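Local coordinates for protein glycosyl hydrolase, family 38 (Enterococcus faecalis, PDB 5KBP) that probably hydrolyses alpha-mannosidic linkages in carbohydrates, as a metal-dependent enzyme of glycoside hydrolase family 38, at residues Glu20-Leu23 / Glu27-Met30; His353-Gly358 / Arg366-Arg371; Asp475-Lys478 / Arg482-Tyr485; Glu427-Tyr432 / Glu437-Glu442. One frame throughout, in Å; residues are numbered along the deposited sequence.

Contact 1. Residues Glu20-Leu23 / Glu27-Met30; sequences EWYL and EHHM
Glu20 begins a four-residue arc that curls round the imidazole of His28, on the first turns of helix 25-45. The arrangement is a loop-to-helix entry in the N-terminal part of the family 38 hydrolase, with one helix side chain filling the concave side of the loop that precedes it. At Glu20 the backbone does the touching, CA lying 3.8 Å from His28 CD2, while the carboxylate turns away toward Ser355 and the helices of the middle domain. Trp21 follows with its CB 4.0 Å from His28 NE2, and its indole runs on away from the helix to meet Trp760. Tyr22 brings its ring back: with CG set between the backbone N and the carbonyl carbon (chi1 53°), the phenol presents a face to the imidazole edge. This is a T-shaped pair, its planes 88° apart and its centroids separated by 5.0 Å, and His28 CE1 is the atom that points at the phenol. Leu23 closes the arc, touching the imidazole with both its CB and its backbone N. The CB of Leu23 sits over one face, 3.6 Å from the ring centroid of His28, as a CH-pi contact. Separately, Leu23 CB packs against Glu27 CB at 3.7 Å. His235 stacks on the His28 ring as well, so its rotation is restrained from several directions. Leu23 N donates to His28 NE2 at 3.1 Å, approaching 33° out of the imidazole plane.

Contact 2. Residues His353-Gly358 / Arg366-Arg371; sequences HDSICG and RGMMTR
Ser355, on the short helix 353-356, and Met368, on the long helix 362-393, mark the closest approach of the two backbones, with their CA atoms 7.5 Å apart. One side chain spans most of that gap. Met368 runs straight from CA to SD (chi2 -179°) and bends at its last torsion (chi3 57°), which lays the thioether against the Ser355 peptide. Met368 SD stands 3.2 Å from Ser355 O, and Met368 CE lies beside the same carbonyl oxygen at 3.4 Å. The oxygen falls almost on the extension of the CG-SD bond, at about 169°, a direction in which divalent sulfur is usually somewhat electron-poor, so the approach may be mildly attractive as well as close. Met368 SD also touches Ser355 CB at 3.5 Å, and the methyl Met368 CE ends 3.9 Å from Ile356 N. These helices belong to the alpha-mannosidase middle domain, a largely helical region, in which the short helix packs on the long one. Gly358, the first residue to leave helical angles, has positive phi and donates its N to Ser355 O at 3.1 Å. That oxygen is thus gripped by a backbone donor while the methionine faces it from the neighbouring helix. The hydroxyl of Ser355 looks elsewhere, bonding to Glu20, whose carboxylate also forms a salt bridge with Arg371. Further round helix 362-393, Arg366 pairs with Glu373 of the second subunit, and Thr370 bonds to Thr370 of that subunit.

Contact 3. Residues Asp475-Lys478 / Arg482-Tyr485; sequences DLPK and RQPY. With SO4 (sulfate ion), chain L.
The Gln483 side chain, extended beyond CG, crosses Asp475 and Pro477 obliquely. Gln483 OE1 meets Asp475 CB at 3.6 Å, and Gln483 NE2 reaches Pro477 CG at 3.8 Å, that ring carbon packing against the amide group. The backbones pair through Asp475 N to Gln483 O, 3.0 Å, and Gln483 N to Asp475 O, 2.9 Å. The second bond lies in the carbonyl plane of Asp475, whereas the first reaches its oxygen from 36° above. This is one hydrogen-bonded pair of an antiparallel beta-hairpin, at the point where strands 463-475 and 483-499 open into their connecting loop. Leu476 CD2 packs on Arg482 CB just beyond it. Arg482 then extends to a cation-pi contact with Trp760 of the second subunit. On the Asp475 side, Tyr485 OH gives only a weak bond to OD1, which lies at the ring edge, while OD2 is paired with Arg428, modelled too close for the geometry to be taken literally. A sulfate, probably from the crystallisation liquor, takes a nearly linear bond (179°) from Leu476 N to sulfate O4, modelled short at 2.6 Å; sulfate O2 comes 3.0 Å from Asp475 OD1.

Contact 4. Residues Glu427-Tyr432 / Glu437-Glu442; sequences ERLPFY and EDLYHE
A strand-turn-helix unit in the first C-terminal domain of the family places helix 436-445 against the edge strand 416-430 of a three-stranded antiparallel sheet. Leu429 and Leu439 form the joint. The axes of strand 427-430 and helix 437-442 run nearly antiparallel, at 166°, and approach to 9.2 Å, a spacing filled chiefly by these two leucines. Leu429 points from the strand to the helix and drives CD1 against Leu439 CB, 3.7 Å away, the side chains meeting obliquely. Leu439 answers by carrying its CD1 past that leucine onto the backbone, where the methyl sits 3.2 Å from Pro430 O and 3.7 Å from Leu429 O. One methyl is thus wedged against two successive carbonyls where the strand ends and the chain begins to turn. Glu442, fully extended with CG anti to the backbone N (chi1 174°), brings OE2 to 3.8 Å from Leu429 CD1, a van der Waals contact at the exposed edge of the joint. Leu443 of the same helix also packs on Leu429. The second subunit borders this region: Phe431 packs on Trp760 of the second subunit, and Glu437 forms a salt bridge with Arg628 of that subunit. Within the helix, His441 folds back on its own turn. Glu437 O accepts both His441 N, at 3.1 Å, and His441 ND1, at 3.0 Å, the two donors arriving from opposite faces of the carbonyl plane.

Contacts 1 and 2 are buried, contacts 3 and 4 lie at the surface, and the pairs stand far apart: contacts 1 and 4 are about 52 Å apart, centre to centre. Within each pair the contacts touch. The Glu20 carboxylate links the loop of contact 1 to both helices of contact 2, while contacts 3 and 4 share a sheet, in which strands 416-430 and 483-499 are neighbours. Chemistry follows place: an imidazole gripped by rings and a backbone N-H, then a thioether against a peptide, in the interior; paired backbones and a leucine joint at the periphery. All four border the second subunit.

Contact 1. Residues Glu20-Leu23 / Glu27-Met30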
loop_
_atom_site.group_PDB
_atom_site.type_symbol
_atom_site.label_atom_id
_atom_site.label_comp_id
_atom_site.label_asym_id
_atom_site.label_seq_id
_atom_site.Cartn_x
_atom_site.Cartn_y
_atom_site.Cartn_z
ATOM N N GLU A 20 -8.004 2.510 -11.590
ATOM C CA GLU A 20 -7.581 3.655 -10.795
ATOM C C GLU A 20 -7.025 4.709 -11.737
ATOM O O GLU A 20 -6.228 4.390 -12.624
ATOM C CB GLU A 20 -6.536 3.249 -9.750
ATOM C CG GLU A 20 -5.503 2.260 -10.260
ATOM C CD GLU A 20 -4.651 1.682 -9.147
ATOM O OE1 GLU A 20 -3.628 1.033 -9.452
ATOM O OE2 GLU A 20 -5.003 1.877 -7.965
ATOM N N TRP A 21 -7.450 5.959 -11.547
ATOM C CA TRP A 21 -7.045 7.037 -12.441
ATOM C C TRP A 21 -7.015 8.380 -11.721
ATOM O O TRP A 21 -6.096 8.648 -10.940
ATOM C CB TRP A 21 -7.984 7.101 -13.650
ATOM C CG TRP A 21 -7.481 7.972 -14.763
ATOM C CD1 TRP A 21 -6.227 8.494 -14.894
ATOM C CD2 TRP A 21 -8.225 8.424 -15.901
ATOM N NE1 TRP A 21 -6.144 9.242 -16.044
ATOM C CE2 TRP A 21 -7.357 9.214 -16.680
ATOM C CE3 TRP A 21 -9.539 8.236 -16.337
ATOM C CZ2 TRP A 21 -7.763 9.817 -17.869
ATOM C CZ3 TRP A 21 -9.939 8.835 -17.517
ATOM C CH2 TRP A 21 -9.054 9.615 -18.269
ATOM N N TYR A 22 -8.008 9.234 -11.981
ATOM C CA TYR A 22 -8.021 10.580 -11.419
ATOM C C TYR A 22 -8.536 10.625 -9.987
ATOM O O TYR A 22 -8.413 11.667 -9.334
ATOM C CB TYR A 22 -8.857 11.518 -12.298
ATOM C CG TYR A 22 -10.257 11.028 -12.598
ATOM C CD1 TYR A 22 -10.507 10.207 -13.690
ATOM C CD2 TYR A 22 -11.332 11.403 -11.802
ATOM C CE1 TYR A 22 -11.785 9.763 -13.974
ATOM C CE2 TYR A 22 -12.617 10.961 -12.080
ATOM C CZ TYR A 22 -12.835 10.142 -13.167
ATOM O OH TYR A 22 -14.105 9.698 -13.453
ATOM N N LEU A 23 -9.107 9.539 -9.490
ATOM C CA LEU A 23 -9.509 9.411 -8.102
ATOM C C LEU A 23 -8.631 8.386 -7.397
ATOM O O LEU A 23 -7.990 7.552 -8.047
ATOM C CB LEU A 23 -10.979 8.982 -7.998
ATOM C CG LEU A 23 -12.050 10.008 -8.366
ATOM C CD1 LEU A 23 -13.431 9.371 -8.326
ATOM C CD2 LEU A 23 -11.975 11.196 -7.422
ATOM N N GLU A 27 -12.123 5.156 -4.307
ATOM C CA GLU A 27 -13.196 5.988 -4.843
ATOM C C GLU A 27 -13.746 5.398 -6.136
ATOM O O GLU A 27 -14.965 5.340 -6.331
ATOM C CB GLU A 27 -12.699 7.417 -5.061
ATOM C CG GLU A 27 -12.332 8.160 -3.780
ATOM C CD GLU A 27 -13.547 8.676 -3.030
ATOM O OE1 GLU A 27 -14.638 8.728 -3.633
ATOM O OE2 GLU A 27 -13.411 9.031 -1.840
ATOM N N HIS A 28 -12.859 4.948 -7.029
ATOM C CA HIS A 28 -13.308 4.213 -8.206
ATOM C C HIS A 28 -13.906 2.867 -7.816
ATOM O O HIS A 28 -14.893 2.423 -8.412
ATOM C CB HIS A 28 -12.149 4.004 -9.182
ATOM C CG HIS A 28 -11.640 5.265 -9.806
ATOM N ND1 HIS A 28 -12.396 6.025 -10.671
ATOM C CD2 HIS A 28 -10.442 5.888 -9.704
ATOM C CE1 HIS A 28 -11.689 7.068 -11.069
ATOM N NE2 HIS A 28 -10.499 7.007 -10.499
ATOM N N HIS A 29 -13.318 2.207 -6.814
ATOM C CA HIS A 29 -13.759 0.867 -6.441
ATOM C C HIS A 29 -15.185 0.876 -5.907
ATOM O O HIS A 29 -15.986 -0.003 -6.244
ATOM C CB HIS A 29 -12.804 0.276 -5.404
ATOM C CG HIS A 29 -13.069 -1.163 -5.091
ATOM N ND1 HIS A 29 -12.613 -1.767 -3.939
ATOM C CD2 HIS A 29 -13.736 -2.119 -5.779
ATOM C CE1 HIS A 29 -12.990 -3.033 -3.930
ATOM N NE2 HIS A 29 -13.674 -3.273 -5.034
ATOM N N MET A 30 -15.521 1.859 -5.068
ATOM C CA MET A 30 -16.877 1.934 -4.536
ATOM C C MET A 30 -17.891 2.259 -5.625
ATOM O O MET A 30 -19.067 1.893 -5.504
ATOM C CB MET A 30 -16.948 2.969 -3.414
ATOM C CG MET A 30 -16.147 2.605 -2.172
ATOM S SD MET A 30 -16.637 1.036 -1.431
ATOM C CE MET A 30 -15.330 -0.048 -2.008
#

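Contact 2. Residues His353-Gly358 / Arg366-Arg371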
loop_
_atom_site.group_PDB
_atom_site.type_symbol
_atom_site.label_atom_id
_atom_site.label_comp_id
_atom_site.label_asym_id
_atom_site.label_seq_id
_atom_site.Cartn_x
_atom_site.Cartn_y
_atom_site.Cartn_z
ATOM N N HIS A 353 -3.374 0.291 -17.737
ATOM C CA HIS A 353 -2.610 1.294 -18.476
ATOM C C HIS A 353 -2.479 2.596 -17.694
ATOM O O HIS A 353 -1.401 3.195 -17.658
ATOM C CB HIS A 353 -3.234 1.539 -19.853
ATOM C CG HIS A 353 -4.660 1.995 -19.809
ATOM N ND1 HIS A 353 -5.710 1.130 -19.592
ATOM C CD2 HIS A 353 -5.210 3.220 -19.977
ATOM C CE1 HIS A 353 -6.845 1.805 -19.616
ATOM N NE2 HIS A 353 -6.569 3.075 -19.847
ATOM N N ASP A 354 -3.550 3.037 -17.032
ATOM C CA ASP A 354 -3.453 4.251 -16.228
ATOM C C ASP A 354 -2.525 4.083 -15.029
ATOM O O ASP A 354 -1.996 5.081 -14.527
ATOM C CB ASP A 354 -4.839 4.690 -15.763
ATOM C CG ASP A 354 -5.680 5.241 -16.895
ATOM O OD1 ASP A 354 -5.102 5.617 -17.936
ATOM O OD2 ASP A 354 -6.918 5.306 -16.744
ATOM N N SER A 355 -2.307 2.851 -14.570
ATOM C CA SER A 355 -1.399 2.621 -13.451
ATOM C C SER A 355 0.059 2.680 -13.898
ATOM O O SER A 355 0.829 3.529 -13.437
ATOM C CB SER A 355 -1.704 1.270 -12.796
ATOM O OG SER A 355 -2.994 1.263 -12.211
ATOM N N ILE A 356 0.448 1.787 -14.812
ATOM C CA ILE A 356 1.858 1.641 -15.160
ATOM C C ILE A 356 2.355 2.826 -15.983
ATOM O O ILE A 356 3.544 3.162 -15.937
ATOM C CB ILE A 356 2.088 0.301 -15.885
ATOM C CG1 ILE A 356 3.582 0.043 -16.090
ATOM C CG2 ILE A 356 1.334 0.266 -17.208
ATOM C CD1 ILE A 356 4.370 -0.043 -14.798
ATOM N N CYS A 357 1.470 3.489 -16.733
ATOM C CA CYS A 357 1.895 4.664 -17.487
ATOM C C CYS A 357 2.245 5.837 -16.582
ATOM O O CYS A 357 2.869 6.797 -17.047
ATOM C CB CYS A 357 0.811 5.093 -18.477
ATOM S SG CYS A 357 0.593 3.983 -19.888
ATOM N N GLY A 358 1.863 5.781 -15.309
ATOM C CA GLY A 358 2.130 6.878 -14.401
ATOM C C GLY A 358 1.282 8.104 -14.645
ATOM O O GLY A 358 1.716 9.219 -14.342
ATOM N N ARG A 366 1.254 5.836 -5.083
ATOM C CA ARG A 366 1.751 5.365 -3.795
ATOM C C ARG A 366 1.173 4.000 -3.458
ATOM O O ARG A 366 1.842 3.182 -2.817
ATOM C CB ARG A 366 1.426 6.371 -2.690
ATOM C CG ARG A 366 2.139 7.704 -2.833
ATOM C CD ARG A 366 2.190 8.451 -1.511
ATOM N NE ARG A 366 0.859 8.671 -0.957
ATOM C CZ ARG A 366 0.098 9.723 -1.239
ATOM N NH1 ARG A 366 0.538 10.655 -2.072
ATOM N NH2 ARG A 366 -1.103 9.844 -0.689
ATOM N N GLY A 367 -0.061 3.732 -3.890
ATOM C CA GLY A 367 -0.634 2.411 -3.706
ATOM C C GLY A 367 -0.015 1.366 -4.609
ATOM O O GLY A 367 0.014 0.182 -4.264
ATOM N N MET A 368 0.480 1.781 -5.779
ATOM C CA MET A 368 1.192 0.855 -6.654
ATOM C C MET A 368 2.509 0.412 -6.035
ATOM O O MET A 368 2.926 -0.737 -6.224
ATOM C CB MET A 368 1.448 1.499 -8.019
ATOM C CG MET A 368 0.202 1.782 -8.832
ATOM S SD MET A 368 0.611 2.514 -10.428
ATOM C CE MET A 368 1.691 1.255 -11.106
ATOM N N MET A 369 3.182 1.308 -5.309
ATOM C CA MET A 369 4.428 0.940 -4.647
ATOM C C MET A 369 4.204 -0.164 -3.623
ATOM O O MET A 369 5.045 -1.058 -3.470
ATOM C CB MET A 369 5.054 2.166 -3.984
ATOM C CG MET A 369 5.696 3.158 -4.946
ATOM S SD MET A 369 7.293 2.611 -5.583
ATOM C CE MET A 369 6.828 1.958 -7.175
ATOM N N THR A 370 3.073 -0.121 -2.914
ATOM C CA THR A 370 2.753 -1.187 -1.970
ATOM C C THR A 370 2.571 -2.516 -2.691
ATOM O O THR A 370 3.060 -3.554 -2.229
ATOM C CB THR A 370 1.496 -0.828 -1.175
ATOM O OG1 THR A 370 1.757 0.311 -0.347
ATOM C CG2 THR A 370 1.060 -1.997 -0.298
ATOM N N ARG A 371 1.879 -2.502 -3.833
ATOM C CA ARG A 371 1.727 -3.719 -4.623
ATOM C C ARG A 371 3.076 -4.223 -5.120
ATOM O O ARG A 371 3.336 -5.431 -5.113
ATOM C CB ARG A 371 0.787 -3.471 -5.802
ATOM C CG ARG A 371 -0.594 -2.957 -5.423
ATOM C CD ARG A 371 -1.553 -3.112 -6.593
ATOM N NE ARG A 371 -2.850 -2.492 -6.345
ATOM C CZ ARG A 371 -3.219 -1.312 -6.834
ATOM N NH1 ARG A 371 -4.422 -0.825 -6.562
ATOM N NH2 ARG A 371 -2.384 -0.619 -7.597
#

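Contact 3. Residues Asp475-Lys478 / Arg482-Tyr485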
loop_
_atom_site.group_PDB
_atom_site.type_symbol
_atom_site.label_atom_id
_atom_site.label_comp_id
_atom_site.label_asym_id
_atom_site.label_seq_id
_atom_site.Cartn_x
_atom_site.Cartn_y
_atom_site.Cartn_z
ATOM N N ASP A 475 17.968 -17.310 11.705
ATOM C CA ASP A 475 17.428 -18.336 10.830
ATOM C C ASP A 475 15.988 -18.624 11.223
ATOM O O ASP A 475 15.623 -18.557 12.401
ATOM C CB ASP A 475 18.248 -19.631 10.894
ATOM C CG ASP A 475 19.542 -19.541 10.113
ATOM O OD1 ASP A 475 19.699 -18.580 9.332
ATOM O OD2 ASP A 475 20.395 -20.438 10.269
ATOM N N LEU A 476 15.169 -18.943 10.220
ATOM C CA LEU A 476 13.766 -19.295 10.413
ATOM C C LEU A 476 13.566 -20.721 9.912
ATOM O O LEU A 476 13.112 -20.935 8.776
ATOM C CB LEU A 476 12.843 -18.311 9.697
ATOM C CG LEU A 476 12.991 -16.849 10.128
ATOM C CD1 LEU A 476 11.991 -15.969 9.395
ATOM C CD2 LEU A 476 12.831 -16.707 11.636
ATOM N N PRO A 477 13.902 -21.720 10.724
ATOM C CA PRO A 477 13.721 -23.110 10.297
ATOM C C PRO A 477 12.248 -23.467 10.170
ATOM O O PRO A 477 11.373 -22.863 10.793
ATOM C CB PRO A 477 14.397 -23.917 11.411
ATOM C CG PRO A 477 14.330 -23.026 12.607
ATOM C CD PRO A 477 14.469 -21.625 12.080
ATOM N N LYS A 478 11.985 -24.474 9.339
ATOM C CA LYS A 478 10.623 -24.892 9.038
ATOM C C LYS A 478 10.013 -25.776 10.117
ATOM O O LYS A 478 8.851 -26.175 9.979
ATOM C CB LYS A 478 10.588 -25.627 7.697
ATOM C CG LYS A 478 11.109 -24.806 6.534
ATOM C CD LYS A 478 10.285 -23.545 6.350
ATOM C CE LYS A 478 10.885 -22.651 5.284
ATOM N NZ LYS A 478 10.043 -21.451 5.031
ATOM N N ARG A 482 12.684 -19.426 15.909
ATOM C CA ARG A 482 13.721 -18.614 15.287
ATOM C C ARG A 482 15.056 -18.825 15.994
ATOM O O ARG A 482 15.112 -19.145 17.185
ATOM C CB ARG A 482 13.335 -17.137 15.322
ATOM C CG ARG A 482 12.978 -16.624 16.706
ATOM C CD ARG A 482 12.870 -15.109 16.721
ATOM N NE ARG A 482 12.598 -14.591 18.058
ATOM C CZ ARG A 482 11.418 -14.125 18.456
ATOM N NH1 ARG A 482 10.388 -14.103 17.620
ATOM N NH2 ARG A 482 11.269 -13.675 19.694
ATOM N N GLN A 483 16.143 -18.647 15.245
ATOM C CA GLN A 483 17.495 -18.920 15.735
ATOM C C GLN A 483 18.358 -17.678 15.564
ATOM O O GLN A 483 18.937 -17.453 14.493
ATOM C CB GLN A 483 18.106 -20.114 15.006
ATOM C CG GLN A 483 17.317 -21.405 15.154
ATOM C CD GLN A 483 17.840 -22.502 14.253
ATOM O OE1 GLN A 483 18.568 -22.238 13.298
ATOM N NE2 GLN A 483 17.473 -23.742 14.554
ATOM N N PRO A 484 18.481 -16.855 16.602
ATOM C CA PRO A 484 19.305 -15.648 16.500
ATOM C C PRO A 484 20.774 -15.933 16.773
ATOM O O PRO A 484 21.130 -16.835 17.536
ATOM C CB PRO A 484 18.716 -14.739 17.583
ATOM C CG PRO A 484 18.257 -15.701 18.637
ATOM C CD PRO A 484 17.804 -16.952 17.909
ATOM N N TYR A 485 21.634 -15.131 16.146
ATOM C CA TYR A 485 23.070 -15.329 16.286
ATOM C C TYR A 485 23.815 -14.074 15.855
ATOM O O TYR A 485 23.262 -13.191 15.196
ATOM C CB TYR A 485 23.555 -16.533 15.469
ATOM C CG TYR A 485 23.193 -16.481 13.999
ATOM C CD1 TYR A 485 23.974 -15.772 13.093
ATOM C CD2 TYR A 485 22.077 -17.152 13.515
ATOM C CE1 TYR A 485 23.646 -15.724 11.750
ATOM C CE2 TYR A 485 21.745 -17.112 12.173
ATOM C CZ TYR A 485 22.532 -16.396 11.296
ATOM O OH TYR A 485 22.199 -16.357 9.962
HETATM S S SO4 L . 16.719 -19.818 6.818
HETATM O O1 SO4 L . 16.127 -21.148 6.904
HETATM O O2 SO4 L . 18.152 -19.907 7.082
HETATM O O3 SO4 L . 16.503 -19.275 5.480
HETATM O O4 SO4 L . 16.097 -18.943 7.808
#

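Contact 4. Residues Glu427-Tyr432 / Glu437-Glu442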
loop_
_atom_site.group_PDB
_atom_site.type_symbol
_atom_site.label_atom_id
_atom_site.label_comp_id
_atom_site.label_asym_id
_atom_site.label_seq_id
_atom_site.Cartn_x
_atom_site.Cartn_y
_atom_site.Cartn_z
ATOM N N GLU A 427 31.847 -17.785 10.330
ATOM C CA GLU A 427 31.696 -18.105 11.741
ATOM C C GLU A 427 30.293 -17.721 12.186
ATOM O O GLU A 427 29.617 -16.910 11.547
ATOM C CB GLU A 427 32.751 -17.400 12.599
ATOM C CG GLU A 427 34.071 -18.148 12.680
ATOM C CD GLU A 427 35.267 -17.243 12.481
ATOM O OE1 GLU A 427 35.082 -16.010 12.439
ATOM O OE2 GLU A 427 36.394 -17.768 12.359
ATOM N N ARG A 428 29.862 -18.311 13.300
ATOM C CA ARG A 428 28.489 -18.129 13.765
ATOM C C ARG A 428 28.428 -18.409 15.257
ATOM O O ARG A 428 28.745 -19.521 15.692
ATOM C CB ARG A 428 27.543 -19.049 12.998
ATOM C CG ARG A 428 26.088 -18.961 13.416
ATOM C CD ARG A 428 25.189 -19.064 12.199
ATOM N NE ARG A 428 24.023 -19.910 12.433
ATOM C CZ ARG A 428 23.091 -20.156 11.519
ATOM N NH1 ARG A 428 23.185 -19.615 10.312
ATOM N NH2 ARG A 428 22.062 -20.939 11.812
ATOM N N LEU A 429 28.021 -17.407 16.037
ATOM C CA LEU A 429 27.869 -17.548 17.481
ATOM C C LEU A 429 26.400 -17.397 17.848
ATOM O O LEU A 429 25.882 -16.269 17.883
ATOM C CB LEU A 429 28.715 -16.509 18.223
ATOM C CG LEU A 429 30.220 -16.482 17.949
ATOM C CD1 LEU A 429 30.905 -15.461 18.848
ATOM C CD2 LEU A 429 30.837 -17.863 18.129
ATOM N N PRO A 430 25.682 -18.486 18.120
ATOM C CA PRO A 430 24.270 -18.365 18.495
ATOM C C PRO A 430 24.105 -17.619 19.810
ATOM O O PRO A 430 25.024 -17.530 20.627
ATOM C CB PRO A 430 23.805 -19.821 18.615
ATOM C CG PRO A 430 24.816 -20.619 17.848
ATOM C CD PRO A 430 26.111 -19.890 18.022
ATOM N N PHE A 431 22.900 -17.076 20.010
ATOM C CA PHE A 431 22.656 -16.240 21.181
ATOM C C PHE A 431 22.723 -17.034 22.480
ATOM O O PHE A 431 23.087 -16.476 23.521
ATOM C CB PHE A 431 21.305 -15.536 21.062
ATOM C CG PHE A 431 21.368 -14.222 20.335
ATOM C CD1 PHE A 431 22.475 -13.887 19.572
ATOM C CD2 PHE A 431 20.327 -13.314 20.432
ATOM C CE1 PHE A 431 22.534 -12.675 18.908
ATOM C CE2 PHE A 431 20.382 -12.102 19.773
ATOM C CZ PHE A 431 21.488 -11.782 19.009
ATOM N N TYR A 432 22.387 -18.326 22.448
ATOM C CA TYR A 432 22.450 -19.116 23.674
ATOM C C TYR A 432 23.878 -19.361 24.143
ATOM O O TYR A 432 24.066 -19.922 25.228
ATOM C CB TYR A 432 21.717 -20.453 23.496
ATOM C CG TYR A 432 22.261 -21.371 22.418
ATOM C CD1 TYR A 432 23.380 -22.162 22.645
ATOM C CD2 TYR A 432 21.631 -21.471 21.184
ATOM C CE1 TYR A 432 23.872 -23.006 21.667
ATOM C CE2 TYR A 432 22.112 -22.318 20.202
ATOM C CZ TYR A 432 23.233 -23.081 20.448
ATOM O OH TYR A 432 23.717 -23.923 19.472
ATOM N N GLU A 437 26.198 -8.773 22.837
ATOM C CA GLU A 437 27.232 -7.788 22.540
ATOM C C GLU A 437 28.627 -8.371 22.721
ATOM O O GLU A 437 29.563 -7.959 22.026
ATOM C CB GLU A 437 27.055 -6.541 23.407
ATOM C CG GLU A 437 27.074 -6.788 24.906
ATOM C CD GLU A 437 27.122 -5.498 25.702
ATOM O OE1 GLU A 437 27.791 -4.544 25.248
ATOM O OE2 GLU A 437 26.489 -5.431 26.776
ATOM N N ASP A 438 28.788 -9.326 23.641
ATOM C CA ASP A 438 30.078 -9.989 23.790
ATOM C C ASP A 438 30.415 -10.810 22.552
ATOM O O ASP A 438 31.553 -10.775 22.068
ATOM C CB ASP A 438 30.081 -10.871 25.039
ATOM C CG ASP A 438 29.868 -10.077 26.314
ATOM O OD1 ASP A 438 30.009 -8.837 26.274
ATOM O OD2 ASP A 438 29.565 -10.693 27.359
ATOM N N LEU A 439 29.435 -11.547 22.020
ATOM C CA LEU A 439 29.660 -12.315 20.800
ATOM C C LEU A 439 29.976 -11.400 19.625
ATOM O O LEU A 439 30.798 -11.738 18.765
ATOM C CB LEU A 439 28.433 -13.174 20.490
ATOM C CG LEU A 439 27.875 -14.029 21.629
ATOM C CD1 LEU A 439 26.607 -14.753 21.192
ATOM C CD2 LEU A 439 28.920 -15.015 22.126
ATOM N N TYR A 440 29.325 -10.236 19.574
ATOM C CA TYR A 440 29.559 -9.284 18.491
ATOM C C TYR A 440 31.009 -8.819 18.475
ATOM O O TYR A 440 31.698 -8.925 17.454
ATOM C CB TYR A 440 28.602 -8.098 18.642
ATOM C CG TYR A 440 28.744 -7.011 17.601
ATOM C CD1 TYR A 440 29.616 -5.947 17.794
ATOM C CD2 TYR A 440 27.985 -7.034 16.439
ATOM C CE1 TYR A 440 29.742 -4.947 16.851
ATOM C CE2 TYR A 440 28.103 -6.036 15.488
ATOM C CZ TYR A 440 28.983 -4.994 15.701
ATOM O OH TYR A 440 29.107 -3.997 14.762
ATOM N N HIS A 441 31.494 -8.306 19.608
ATOM C CA HIS A 441 32.867 -7.821 19.674
ATOM C C HIS A 441 33.886 -8.953 19.691
ATOM O O HIS A 441 35.044 -8.730 19.325
ATOM C CB HIS A 441 33.047 -6.925 20.900
ATOM C CG HIS A 441 32.273 -5.645 20.830
ATOM N ND1 HIS A 441 31.095 -5.446 21.516
ATOM C CD2 HIS A 441 32.506 -4.501 20.143
ATOM C CE1 HIS A 441 30.636 -4.234 21.261
ATOM N NE2 HIS A 441 31.474 -3.639 20.430
ATOM N N GLU A 442 33.486 -10.160 20.101
ATOM C CA GLU A 442 34.389 -11.302 20.009
ATOM C C GLU A 442 34.719 -11.621 18.557
ATOM O O GLU A 442 35.884 -11.854 18.212
ATOM C CB GLU A 442 33.775 -12.519 20.699
ATOM C CG GLU A 442 34.574 -13.800 20.532
ATOM C CD GLU A 442 33.939 -14.977 21.242
ATOM O OE1 GLU A 442 33.285 -14.763 22.284
ATOM O OE2 GLU A 442 34.088 -16.117 20.754
#